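Local coordinates for mannose-6-phosphate isomerase (Helicobacter pylori, PDB 2QH5), which probably transfers GMP from GTP to mannose 1-phosphate, giving GDP-mannose and diphosphate, through the nucleotidyltransferase domain that this N-terminal fragment represents, at residues Pro148-Gly153 with Pro170-Ala175; Lys28-Leu33 with Phe64-Glu69. All coordinates share one frame; numbering follows the deposited sequence.

Interaction 1: Pro148-Gly153 with Pro170-Ala175; sequences PNTEFG and PSLDKA
Surface packing without a cross-segment hydrogen bond joins Pro148 and Thr150, in the loop before strand 153-156, to Pro170, Leu172 and Ala175 at the start of helix 172-181. Thr150 supplies the main projection. Its chi1 of 58° sets CG2 anti to the carbonyl carbon and turns that methyl into the first turn of the helix, where it meets Leu172 CA at 3.6 Å and Ala175 CB at 3.8 Å. Just before the helix, Pro170 O lies 3.3 Å from Thr150 CB. Leu172 reaches back along the loop, CD1 resting on Pro148 O at 3.7 Å as well as on the Thr150 methyl. The Pro148 ring offers CB to the helix, 3.4 Å from Ala175 O. At the far end, the Pro170 ring brings CD to 3.9 Å from Phe152 O. The turn that receives the Thr150 methyl is closed by the bond from Ala175 N to Ser171 O, 2.9 Å. Pro148, Pro170 and Ala175 all touch Tyr154 of strand 153-156, while Pro148 also packs on Ile176 and Gln179 further along the helix. The contact thus lies beside the antiparallel pair 153-156 and 165-168, where a backbone hydrogen bond between Phe152 and Lys169 ties the loop to the residue just before Pro170.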
# COMPACT_ATOMS: atom_id res chain seq x y z
N PRO A 148 -4.92 21.57 -5.75
CA PRO A 148 -5.10 20.60 -6.83
C PRO A 148 -3.86 20.33 -7.71
O PRO A 148 -3.69 20.98 -8.75
CB PRO A 148 -6.24 21.20 -7.67
CG PRO A 148 -6.21 22.66 -7.37
CD PRO A 148 -5.62 22.84 -6.01
N ASN A 149 -3.02 19.38 -7.31
CA ASN A 149 -1.89 18.94 -8.14
C ASN A 149 -2.17 17.62 -8.86
O ASN A 149 -2.87 16.75 -8.35
CB ASN A 149 -0.58 18.88 -7.33
CG ASN A 149 -0.54 17.72 -6.36
OD1 ASN A 149 0.03 16.67 -6.65
ND2 ASN A 149 -1.14 17.90 -5.18
N THR A 150 -1.60 17.48 -10.06
CA THR A 150 -1.97 16.41 -10.98
C THR A 150 -1.13 15.13 -10.89
O THR A 150 -1.18 14.29 -11.79
CB THR A 150 -1.96 16.91 -12.44
OG1 THR A 150 -0.65 17.40 -12.77
CG2 THR A 150 -2.98 18.01 -12.62
N GLU A 151 -0.37 15.00 -9.82
CA GLU A 151 0.43 13.80 -9.58
C GLU A 151 -0.36 12.77 -8.79
O GLU A 151 -0.01 11.59 -8.75
CB GLU A 151 1.73 14.16 -8.85
CG GLU A 151 2.77 14.88 -9.71
CD GLU A 151 3.86 15.55 -8.90
OE1 GLU A 151 3.54 16.47 -8.10
OE2 GLU A 151 5.04 15.18 -9.06
N PHE A 152 -1.45 13.23 -8.16
CA PHE A 152 -2.27 12.38 -7.29
C PHE A 152 -3.41 11.66 -8.00
O PHE A 152 -3.77 11.99 -9.14
CB PHE A 152 -2.83 13.20 -6.13
CG PHE A 152 -1.89 13.34 -4.98
CD1 PHE A 152 -1.50 12.22 -4.24
CD2 PHE A 152 -1.40 14.58 -4.60
CE1 PHE A 152 -0.63 12.34 -3.17
CE2 PHE A 152 -0.53 14.72 -3.53
CZ PHE A 152 -0.15 13.60 -2.81
N GLY A 153 -3.98 10.67 -7.31
CA GLY A 153 -5.19 9.99 -7.75
C GLY A 153 -6.42 10.68 -7.19
O GLY A 153 -6.44 11.14 -6.04
N PRO A 170 -5.18 13.27 -13.47
CA PRO A 170 -5.91 13.94 -14.54
C PRO A 170 -5.13 15.14 -15.09
O PRO A 170 -4.09 15.49 -14.54
CB PRO A 170 -7.19 14.40 -13.83
CG PRO A 170 -6.78 14.64 -12.42
CD PRO A 170 -5.61 13.72 -12.13
N SER A 171 -5.63 15.74 -16.16
CA SER A 171 -5.03 16.98 -16.68
C SER A 171 -5.32 18.13 -15.71
O SER A 171 -6.28 18.07 -14.95
CB SER A 171 -5.56 17.29 -18.09
OG SER A 171 -6.97 17.35 -18.12
N LEU A 172 -4.48 19.17 -15.74
CA LEU A 172 -4.63 20.31 -14.83
C LEU A 172 -5.93 21.10 -15.08
O LEU A 172 -6.35 21.91 -14.25
CB LEU A 172 -3.39 21.22 -14.88
CG LEU A 172 -3.18 22.30 -13.81
CD1 LEU A 172 -3.49 21.80 -12.39
CD2 LEU A 172 -1.77 22.87 -13.88
N ASP A 173 -6.55 20.84 -16.22
CA ASP A 173 -7.88 21.35 -16.53
C ASP A 173 -8.92 20.61 -15.71
O ASP A 173 -9.79 21.22 -15.08
CB ASP A 173 -8.18 21.17 -18.02
CG ASP A 173 -6.97 21.43 -18.89
OD1 ASP A 173 -6.41 20.46 -19.44
OD2 ASP A 173 -6.56 22.61 -19.00
N LYS A 174 -8.81 19.28 -15.71
CA LYS A 174 -9.72 18.40 -14.97
C LYS A 174 -9.55 18.53 -13.46
O LYS A 174 -10.53 18.45 -12.72
CB LYS A 174 -9.50 16.94 -15.39
CG LYS A 174 -9.97 16.62 -16.80
CD LYS A 174 -11.48 16.53 -16.88
CE LYS A 174 -11.94 16.09 -18.26
NZ LYS A 174 -13.42 15.92 -18.30
N ALA A 175 -8.31 18.75 -13.01
CA ALA A 175 -7.99 18.87 -11.59
C ALA A 175 -8.54 20.15 -10.95
O ALA A 175 -8.74 20.21 -9.74
CB ALA A 175 -6.48 18.78 -11.38

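Interaction 2: Lys28-Leu33 with Phe64-Glu69; sequences KQFLKL and FLALEE
Phe30 anchors the loop between strand 5-10 and helix 39-48 against helix 63-69, a buried contact in the nucleotidyltransferase domain, whose family belongs to the GT-A clan. Phe30 is the last residue of the short 3-10 segment 28-30, and its CB points toward the helix. With chi1 at -70°, CG stands anti to the carbonyl carbon, and the ring reaches both Leu65 and Ala66. Leu65 presents CD2 to the inner end of the ring, 3.9 Å from Phe30 CG, its branch running obliquely to the aromatic group. Further out, Phe30 CE1 lies 3.8 Å from Ala66 CB and equally close to Ala66 CA. Glu69, one turn along from Leu65, extends its chain beyond CG towards the root of Phe30. Its carboxylate is tilted 71° from the ring plane, with OE2 near that plane at the ring edge, 3.7 Å from Phe30 CD1. The other oxygen, OE1, comes within 2.8 Å of Phe30 O. OE2 is hydrogen-bonded to Ser38 OG, which helps fix the rotation of the carboxylate. On the exposed side, Lys32 runs past Glu69 in the opposite direction: Lys32 NZ approaches Glu69 CG at 4.2 Å but stays 5.5 Å from Glu69 OE1, and the amine of Lys32 makes a long, weak ion pair with Glu41. Phe40 of helix 39-48 meets the Phe30 ring and also touches Ala66 and Glu69, bringing this helix against both the loop and helix 63-69.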
# COMPACT_ATOMS: atom_id res chain seq x y z
N LYS A 28 14.57 9.15 0.43
CA LYS A 28 14.05 10.17 1.33
C LYS A 28 13.37 9.66 2.61
O LYS A 28 13.50 10.28 3.67
CB LYS A 28 13.11 11.12 0.57
CG LYS A 28 13.74 11.77 -0.66
CD LYS A 28 12.90 12.95 -1.19
CE LYS A 28 13.20 14.24 -0.42
NZ LYS A 28 12.32 15.38 -0.83
N GLN A 29 12.67 8.53 2.52
CA GLN A 29 11.89 8.01 3.64
C GLN A 29 12.72 7.39 4.77
O GLN A 29 12.16 6.92 5.76
CB GLN A 29 10.83 7.00 3.17
CG GLN A 29 11.38 5.63 2.80
CD GLN A 29 11.17 5.30 1.34
OE1 GLN A 29 10.04 5.07 0.91
NE2 GLN A 29 12.25 5.25 0.57
N PHE A 30 14.04 7.37 4.62
CA PHE A 30 14.91 6.78 5.63
C PHE A 30 15.60 7.81 6.52
O PHE A 30 16.21 7.45 7.53
CB PHE A 30 15.93 5.85 4.98
CG PHE A 30 15.33 4.60 4.43
CD1 PHE A 30 14.89 3.59 5.29
CD2 PHE A 30 15.18 4.43 3.06
CE1 PHE A 30 14.33 2.43 4.79
CE2 PHE A 30 14.62 3.28 2.55
CZ PHE A 30 14.19 2.27 3.42
N LEU A 31 15.50 9.08 6.15
CA LEU A 31 16.17 10.16 6.88
C LEU A 31 15.50 10.45 8.21
O LEU A 31 14.30 10.72 8.26
CB LEU A 31 16.22 11.42 6.01
CG LEU A 31 17.14 11.32 4.80
CD1 LEU A 31 16.76 12.34 3.73
CD2 LEU A 31 18.61 11.46 5.22
N LYS A 32 16.29 10.41 9.28
CA LYS A 32 15.77 10.49 10.65
C LYS A 32 15.50 11.93 11.11
O LYS A 32 15.80 12.30 12.25
CB LYS A 32 16.73 9.79 11.62
CG LYS A 32 17.33 8.49 11.09
CD LYS A 32 17.92 7.63 12.19
CE LYS A 32 16.82 7.03 13.06
NZ LYS A 32 17.25 5.79 13.77
N LEU A 33 14.90 12.73 10.23
CA LEU A 33 14.75 14.16 10.43
C LEU A 33 13.62 14.56 11.38
O LEU A 33 13.74 15.52 12.14
CB LEU A 33 14.60 14.87 9.08
CG LEU A 33 15.87 15.45 8.43
CD1 LEU A 33 16.98 14.42 8.25
CD2 LEU A 33 15.54 16.12 7.10
N PHE A 64 19.35 -3.46 4.99
CA PHE A 64 20.04 -3.27 6.27
C PHE A 64 19.83 -1.88 6.87
O PHE A 64 19.85 -1.71 8.09
CB PHE A 64 21.52 -3.61 6.15
CG PHE A 64 21.77 -5.05 5.80
CD1 PHE A 64 21.86 -6.02 6.81
CD2 PHE A 64 21.87 -5.45 4.47
CE1 PHE A 64 22.07 -7.36 6.49
CE2 PHE A 64 22.09 -6.78 4.13
CZ PHE A 64 22.18 -7.75 5.15
N LEU A 65 19.62 -0.89 6.00
CA LEU A 65 19.18 0.44 6.43
C LEU A 65 17.80 0.37 7.11
O LEU A 65 17.61 0.90 8.21
CB LEU A 65 19.17 1.39 5.23
CG LEU A 65 18.81 2.87 5.43
CD1 LEU A 65 19.61 3.46 6.58
CD2 LEU A 65 19.06 3.64 4.15
N ALA A 66 16.85 -0.29 6.44
CA ALA A 66 15.50 -0.47 6.97
C ALA A 66 15.50 -1.24 8.29
O ALA A 66 14.88 -0.81 9.27
CB ALA A 66 14.65 -1.19 5.94
N LEU A 67 16.22 -2.36 8.31
CA LEU A 67 16.28 -3.24 9.47
C LEU A 67 16.89 -2.53 10.67
O LEU A 67 16.53 -2.79 11.82
CB LEU A 67 17.10 -4.48 9.13
CG LEU A 67 16.70 -5.89 9.59
CD1 LEU A 67 17.95 -6.75 9.61
CD2 LEU A 67 16.01 -5.93 10.96
N GLU A 68 17.82 -1.61 10.39
CA GLU A 68 18.47 -0.82 11.44
C GLU A 68 17.50 0.14 12.11
O GLU A 68 17.55 0.33 13.33
CB GLU A 68 19.65 -0.04 10.85
CG GLU A 68 20.64 0.48 11.88
CD GLU A 68 21.91 1.01 11.23
OE1 GLU A 68 22.97 0.37 11.38
OE2 GLU A 68 21.84 2.07 10.56
N GLU A 69 16.62 0.75 11.32
CA GLU A 69 15.72 1.80 11.81
C GLU A 69 14.53 1.29 12.61
O GLU A 69 13.87 2.06 13.31
CB GLU A 69 15.27 2.69 10.66
CG GLU A 69 16.32 3.70 10.28
CD GLU A 69 15.96 4.50 9.06
OE1 GLU A 69 16.88 4.89 8.33
OE2 GLU A 69 14.76 4.74 8.83

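Interaction 2 comes first along the chain and is complete before interaction 1 begins. Their centres are 31 Å apart and their nearest atoms about 11 Å, so they do not touch. Both belong to the nucleotidyltransferase domain and are connected through its large mixed sheet. Interaction 2 joins the loop that follows strand 5-10 to the helix that follows strand 53-59, two strands paired in parallel, whereas interaction 1 flanks strands 153-156 and 165-168, the former pairing antiparallel with strand 184-194. Since strand 184-194 also pairs with 106-111, and 106-111 with 5-10, a continuous path through the sheet links the two regions. Each contact packs a loop onto a helix, interaction 1 at the surface and interaction 2 largely buried.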